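Local coordinates for uncharacterized protein HtdX (Mycobacterium tuberculosis, PDB 4OOB) that catalyses the reversible hydration of trans-2-enoyl-CoA thioesters to (3R)-3-hydroxyacyl-CoA, accepting a broad range of chain lengths with a preference for C8 to C12 substrates, at residues Gly67-Ile81 against Val117-Gln129. Residues are numbered along the deposited sequence; the frame is centred on the assembly and turned at random.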
loop_
_atom_site.group_PDB
_atom_site.type_symbol
_atom_site.label_atom_id
_atom_site.label_comp_id
_atom_site.label_asym_id
_atom_site.label_seq_id
_atom_site.Cartn_x
_atom_site.Cartn_y
_atom_site.Cartn_z
ATOM N N GLY A 67 0.157 6.938 13.300
ATOM C CA GLY A 67 1.035 5.933 13.824
ATOM C C GLY A 67 0.819 4.486 13.365
ATOM O O GLY A 67 1.833 3.728 13.418
ATOM N N ALA A 68 -0.449 4.112 12.962
ATOM C CA ALA A 68 -0.760 2.828 12.295
ATOM C C ALA A 68 0.342 2.440 11.352
ATOM O O ALA A 68 0.956 3.287 10.715
ATOM C CB ALA A 68 -2.011 2.918 11.473
ATOM N N ILE A 69 0.553 1.155 11.224
ATOM C CA ILE A 69 1.623 0.666 10.378
ATOM C C ILE A 69 0.980 -0.336 9.443
ATOM O O ILE A 69 0.300 -1.237 9.899
ATOM C CB ILE A 69 2.705 -0.015 11.230
ATOM C CG1 ILE A 69 3.283 0.987 12.244
ATOM C CG2 ILE A 69 3.792 -0.649 10.332
ATOM C CD1 ILE A 69 4.294 0.351 13.230
ATOM N N HIS A 70 1.190 -0.140 8.143
ATOM C CA HIS A 70 0.713 -1.065 7.146
ATOM C C HIS A 70 1.676 -2.301 7.129
ATOM O O HIS A 70 2.866 -2.200 6.819
ATOM C CB HIS A 70 0.637 -0.337 5.791
ATOM C CG HIS A 70 -0.169 -1.046 4.776
ATOM N ND1 HIS A 70 -0.481 -0.504 3.548
ATOM C CD2 HIS A 70 -0.739 -2.264 4.799
ATOM C CE1 HIS A 70 -1.198 -1.363 2.857
ATOM N NE2 HIS A 70 -1.346 -2.448 3.586
ATOM N N THR A 71 1.144 -3.480 7.419
ATOM C CA THR A 71 1.994 -4.654 7.495
ATOM C C THR A 71 1.899 -5.537 6.250
ATOM O O THR A 71 2.904 -6.094 5.875
ATOM C CB THR A 71 1.665 -5.492 8.730
ATOM O OG1 THR A 71 0.272 -5.701 8.757
ATOM C CG2 THR A 71 2.070 -4.739 10.076
ATOM N N GLU A 72 0.724 -5.612 5.608
ATOM C CA GLU A 72 0.463 -6.525 4.509
ATOM C C GLU A 72 -0.634 -6.038 3.601
ATOM O O GLU A 72 -1.593 -5.364 4.029
ATOM C CB GLU A 72 0.069 -7.907 5.021
ATOM C CG GLU A 72 1.185 -8.915 4.856
ATOM C CD GLU A 72 0.883 -10.288 5.393
ATOM O OE1 GLU A 72 1.717 -10.758 6.199
ATOM O OE2 GLU A 72 -0.138 -10.901 4.997
ATOM N N ASN A 73 -0.504 -6.409 2.334
ATOM C CA ASN A 73 -1.485 -6.049 1.343
ATOM C C ASN A 73 -1.569 -7.085 0.261
ATOM O O ASN A 73 -0.533 -7.424 -0.334
ATOM C CB ASN A 73 -1.142 -4.712 0.700
ATOM C CG ASN A 73 -2.387 -3.965 0.272
ATOM O OD1 ASN A 73 -2.719 -3.863 -0.928
ATOM N ND2 ASN A 73 -3.101 -3.472 1.239
ATOM N N HIS A 74 -2.781 -7.565 -0.005
ATOM C CA HIS A 74 -2.992 -8.573 -1.037
ATOM C C HIS A 74 -4.057 -8.059 -1.973
ATOM O O HIS A 74 -5.210 -7.792 -1.559
ATOM C CB HIS A 74 -3.417 -9.927 -0.456
ATOM C CG HIS A 74 -2.435 -10.478 0.510
ATOM N ND1 HIS A 74 -1.335 -11.208 0.113
ATOM C CD2 HIS A 74 -2.349 -10.354 1.853
ATOM C CE1 HIS A 74 -0.632 -11.539 1.180
ATOM N NE2 HIS A 74 -1.215 -11.013 2.244
ATOM N N ILE A 75 -3.655 -7.870 -3.228
ATOM C CA ILE A 75 -4.574 -7.328 -4.239
ATOM C C ILE A 75 -4.789 -8.450 -5.222
ATOM O O ILE A 75 -3.825 -9.058 -5.683
ATOM C CB ILE A 75 -3.959 -6.113 -4.952
ATOM C CG1 ILE A 75 -4.105 -4.876 -4.071
ATOM C CG2 ILE A 75 -4.595 -5.873 -6.326
ATOM C CD1 ILE A 75 -3.131 -3.751 -4.451
ATOM N N THR A 76 -6.040 -8.750 -5.514
ATOM C CA THR A 76 -6.335 -9.668 -6.613
ATOM C C THR A 76 -7.127 -8.918 -7.681
ATOM O O THR A 76 -8.269 -8.565 -7.447
ATOM C CB THR A 76 -7.115 -10.905 -6.125
ATOM O OG1 THR A 76 -6.353 -11.566 -5.094
ATOM C CG2 THR A 76 -7.337 -11.879 -7.247
ATOM N N GLN A 77 -6.505 -8.660 -8.846
ATOM C CA GLN A 77 -7.192 -7.997 -9.933
ATOM C C GLN A 77 -7.748 -9.012 -10.910
ATOM O O GLN A 77 -6.969 -9.650 -11.579
ATOM C CB GLN A 77 -6.235 -7.029 -10.664
ATOM C CG GLN A 77 -6.886 -6.249 -11.800
ATOM C CD GLN A 77 -5.964 -5.170 -12.337
ATOM O OE1 GLN A 77 -5.857 -4.063 -11.804
ATOM N NE2 GLN A 77 -5.275 -5.509 -13.377
ATOM N N TYR A 78 -9.081 -9.117 -11.042
ATOM C CA TYR A 78 -9.735 -10.061 -11.981
ATOM C C TYR A 78 -9.783 -9.463 -13.363
ATOM O O TYR A 78 -9.675 -10.165 -14.343
ATOM C CB TYR A 78 -11.153 -10.447 -11.497
ATOM C CG TYR A 78 -11.103 -11.142 -10.144
ATOM C CD1 TYR A 78 -10.733 -12.481 -10.038
ATOM C CD2 TYR A 78 -11.375 -10.446 -8.978
ATOM C CE1 TYR A 78 -10.650 -13.131 -8.797
ATOM C CE2 TYR A 78 -11.288 -11.056 -7.723
ATOM C CZ TYR A 78 -10.919 -12.406 -7.627
ATOM O OH TYR A 78 -10.810 -12.999 -6.395
ATOM N N ARG A 79 -9.990 -8.158 -13.441
ATOM C CA ARG A 79 -9.814 -7.455 -14.676
ATOM C C ARG A 79 -9.498 -6.006 -14.416
ATOM O O ARG A 79 -9.952 -5.449 -13.447
ATOM C CB ARG A 79 -11.057 -7.570 -15.568
ATOM C CG ARG A 79 -12.376 -7.119 -14.950
ATOM C CD ARG A 79 -13.268 -6.355 -15.954
ATOM N NE ARG A 79 -13.077 -4.901 -15.785
ATOM C CZ ARG A 79 -13.684 -3.930 -16.469
ATOM N NH1 ARG A 79 -14.565 -4.195 -17.427
ATOM N NH2 ARG A 79 -13.393 -2.666 -16.185
ATOM N N PRO A 80 -8.740 -5.385 -15.316
ATOM C CA PRO A 80 -8.365 -3.991 -15.231
ATOM C C PRO A 80 -9.540 -3.062 -15.148
ATOM O O PRO A 80 -10.565 -3.301 -15.741
ATOM C CB PRO A 80 -7.633 -3.724 -16.563
ATOM C CG PRO A 80 -7.182 -5.061 -17.037
ATOM C CD PRO A 80 -8.183 -6.040 -16.512
ATOM N N ILE A 81 -9.361 -1.992 -14.414
ATOM C CA ILE A 81 -10.385 -0.983 -14.266
ATOM C C ILE A 81 -10.009 0.211 -15.148
ATOM O O ILE A 81 -8.881 0.710 -15.101
ATOM C CB ILE A 81 -10.490 -0.542 -12.797
ATOM C CG1 ILE A 81 -11.004 -1.702 -11.938
ATOM C CG2 ILE A 81 -11.418 0.662 -12.654
ATOM C CD1 ILE A 81 -10.816 -1.457 -10.460
ATOM N N VAL A 117 -17.005 -8.290 -9.754
ATOM C CA VAL A 117 -15.850 -7.822 -8.986
ATOM C C VAL A 117 -14.600 -7.793 -9.876
ATOM O O VAL A 117 -14.106 -8.827 -10.316
ATOM C CB VAL A 117 -15.580 -8.664 -7.704
ATOM C CG1 VAL A 117 -14.361 -8.153 -6.966
ATOM C CG2 VAL A 117 -16.776 -8.608 -6.762
ATOM N N ALA A 118 -14.070 -6.603 -10.099
ATOM C CA ALA A 118 -12.878 -6.443 -10.898
ATOM C C ALA A 118 -11.634 -6.518 -10.058
ATOM O O ALA A 118 -10.612 -6.966 -10.536
ATOM C CB ALA A 118 -12.920 -5.139 -11.632
ATOM N N TRP A 119 -11.724 -6.118 -8.793
ATOM C CA TRP A 119 -10.524 -5.869 -7.989
ATOM C C TRP A 119 -10.863 -6.044 -6.502
ATOM O O TRP A 119 -11.837 -5.478 -5.999
ATOM C CB TRP A 119 -10.015 -4.452 -8.320
ATOM C CG TRP A 119 -8.645 -3.955 -7.776
ATOM C CD1 TRP A 119 -7.454 -3.866 -8.475
ATOM C CD2 TRP A 119 -8.378 -3.410 -6.480
ATOM N NE1 TRP A 119 -6.459 -3.292 -7.688
ATOM C CE2 TRP A 119 -6.996 -3.006 -6.461
ATOM C CE3 TRP A 119 -9.155 -3.215 -5.351
ATOM C CZ2 TRP A 119 -6.400 -2.448 -5.351
ATOM C CZ3 TRP A 119 -8.578 -2.661 -4.246
ATOM C CH2 TRP A 119 -7.193 -2.277 -4.240
ATOM N N HIS A 120 -10.047 -6.839 -5.832
ATOM C CA HIS A 120 -10.261 -7.244 -4.460
ATOM C C HIS A 120 -8.998 -6.978 -3.641
ATOM O O HIS A 120 -7.892 -7.292 -4.086
ATOM C CB HIS A 120 -10.589 -8.760 -4.445
ATOM C CG HIS A 120 -10.812 -9.320 -3.078
ATOM N ND1 HIS A 120 -12.053 -9.346 -2.463
ATOM C CD2 HIS A 120 -9.956 -9.894 -2.214
ATOM C CE1 HIS A 120 -11.930 -9.880 -1.261
ATOM N NE2 HIS A 120 -10.665 -10.215 -1.087
ATOM N N GLN A 121 -9.157 -6.493 -2.420
ATOM C CA GLN A 121 -8.010 -6.251 -1.563
ATOM C C GLN A 121 -8.191 -6.627 -0.071
ATOM O O GLN A 121 -9.221 -6.385 0.503
ATOM C CB GLN A 121 -7.630 -4.803 -1.676
ATOM C CG GLN A 121 -6.570 -4.340 -0.714
ATOM C CD GLN A 121 -6.267 -2.877 -0.943
ATOM O OE1 GLN A 121 -5.249 -2.563 -1.521
ATOM N NE2 GLN A 121 -7.183 -1.979 -0.552
ATOM N N VAL A 122 -7.131 -7.210 0.503
ATOM C CA VAL A 122 -6.955 -7.412 1.928
ATOM C C VAL A 122 -5.717 -6.584 2.370
ATOM O O VAL A 122 -4.577 -6.775 1.910
ATOM C CB VAL A 122 -6.782 -8.882 2.328
ATOM C CG1 VAL A 122 -6.897 -9.036 3.846
ATOM C CG2 VAL A 122 -7.826 -9.809 1.636
ATOM N N THR A 123 -6.009 -5.615 3.223
ATOM C CA THR A 123 -5.062 -4.706 3.736
ATOM C C THR A 123 -5.057 -4.993 5.225
ATOM O O THR A 123 -6.115 -5.006 5.867
ATOM C CB THR A 123 -5.563 -3.255 3.570
ATOM O OG1 THR A 123 -5.552 -2.904 2.179
ATOM C CG2 THR A 123 -4.720 -2.259 4.429
ATOM N N THR A 124 -3.879 -5.140 5.777
ATOM C CA THR A 124 -3.757 -5.353 7.165
ATOM C C THR A 124 -2.978 -4.195 7.735
ATOM O O THR A 124 -1.844 -3.941 7.348
ATOM C CB THR A 124 -3.051 -6.704 7.389
ATOM O OG1 THR A 124 -3.903 -7.719 6.878
ATOM C CG2 THR A 124 -2.839 -6.994 8.812
ATOM N N PHE A 125 -3.617 -3.502 8.657
ATOM C CA PHE A 125 -2.986 -2.472 9.455
ATOM C C PHE A 125 -2.749 -2.956 10.896
ATOM O O PHE A 125 -3.560 -3.708 11.463
ATOM C CB PHE A 125 -3.841 -1.192 9.448
ATOM C CG PHE A 125 -3.573 -0.301 8.284
ATOM C CD1 PHE A 125 -2.376 0.378 8.183
ATOM C CD2 PHE A 125 -4.519 -0.107 7.305
ATOM C CE1 PHE A 125 -2.123 1.226 7.110
ATOM C CE2 PHE A 125 -4.258 0.712 6.221
ATOM C CZ PHE A 125 -3.057 1.359 6.109
ATOM N N LEU A 126 -1.587 -2.570 11.419
ATOM C CA LEU A 126 -1.198 -2.712 12.834
ATOM C C LEU A 126 -1.448 -1.362 13.507
ATOM O O LEU A 126 -0.855 -0.314 13.124
ATOM C CB LEU A 126 0.294 -3.088 12.992
ATOM C CG LEU A 126 0.829 -3.229 14.443
ATOM C CD1 LEU A 126 0.301 -4.475 15.130
ATOM C CD2 LEU A 126 2.332 -3.234 14.493
ATOM N N HIS A 127 -2.391 -1.371 14.440
ATOM C CA HIS A 127 -2.640 -0.222 15.280
ATOM C C HIS A 127 -1.861 -0.345 16.568
ATOM O O HIS A 127 -2.187 -1.143 17.439
ATOM C CB HIS A 127 -4.119 -0.106 15.535
ATOM C CG HIS A 127 -4.902 0.138 14.282
ATOM N ND1 HIS A 127 -4.831 1.327 13.584
ATOM C CD2 HIS A 127 -5.768 -0.644 13.602
ATOM C CE1 HIS A 127 -5.622 1.266 12.532
ATOM N NE2 HIS A 127 -6.195 0.080 12.516
ATOM N N GLN A 128 -0.832 0.459 16.696
ATOM C CA GLN A 128 0.076 0.304 17.815
ATOM C C GLN A 128 -0.606 0.501 19.167
ATOM O O GLN A 128 -1.502 1.380 19.353
ATOM C CB GLN A 128 1.251 1.272 17.716
ATOM C CG GLN A 128 1.902 1.429 16.362
ATOM C CD GLN A 128 3.292 2.049 16.455
ATOM O OE1 GLN A 128 3.637 2.997 15.721
ATOM N NE2 GLN A 128 4.070 1.561 17.385
ATOM N N GLN A 129 -0.109 -0.282 20.127
ATOM C CA GLN A 129 -0.577 -0.321 21.535
ATOM C C GLN A 129 0.056 -1.532 22.203
ATOM O O GLN A 129 0.454 -2.488 21.513
ATOM C CB GLN A 129 -2.117 -0.454 21.631
ATOM C CG GLN A 129 -2.660 -1.703 20.968
ATOM C CD GLN A 129 -4.078 -1.546 20.476
ATOM O OE1 GLN A 129 -5.000 -1.788 21.190
ATOM N NE2 GLN A 129 -4.237 -1.187 19.217
#
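Ile69 and Leu126 exchange both backbone hydrogen bonds, Ile69 N to Leu126 O and Leu126 N to Ile69 O each 2.8 Å, and antiparallel pairing continues through His74–Val122 and Thr76–His120. A classic beta bulge interrupts it: Thr71 and Glu72 both face Thr124, whose O takes the N-H of Thr71 while its N-H goes to Glu72 O. At the far end Ala118 O accepts from two amides, Tyr78 N at 2.7 Å and Arg79 N at 3.2 Å.

On the face that carries His70, Ile75, Trp119 and Phe125, Ile75 CG2 lies above the Trp119 indole, offset toward its rim, 3.5 Å from NE1. With Trp119 CG anti to the backbone N (chi1 -172°), the indole reaches toward Ile75, and its N-H bonds to Leu41 O. The His70 and Phe125 rings meet obliquely, planes at 35°, with His70 CB 3.4 Å from Phe125 CE1.

On the opposite face, His74 NE2 donates to Glu72 OE2 on its anti side (3.0 Å), tilted 32° from the carboxylate plane; Glu72 OE1 forms a salt bridge with Arg217, and His74 ND1 a hydrogen bond with Ser215.

In this hotdog fold the pairing joins strands 69-77 and 116-128 near the middle of the sheet. Strand 212-218 continues it beyond 69-77 and strand 102-113 beyond 116-128, while helix 43-57 packs against Trp119, Gln121, Thr123 and Phe125.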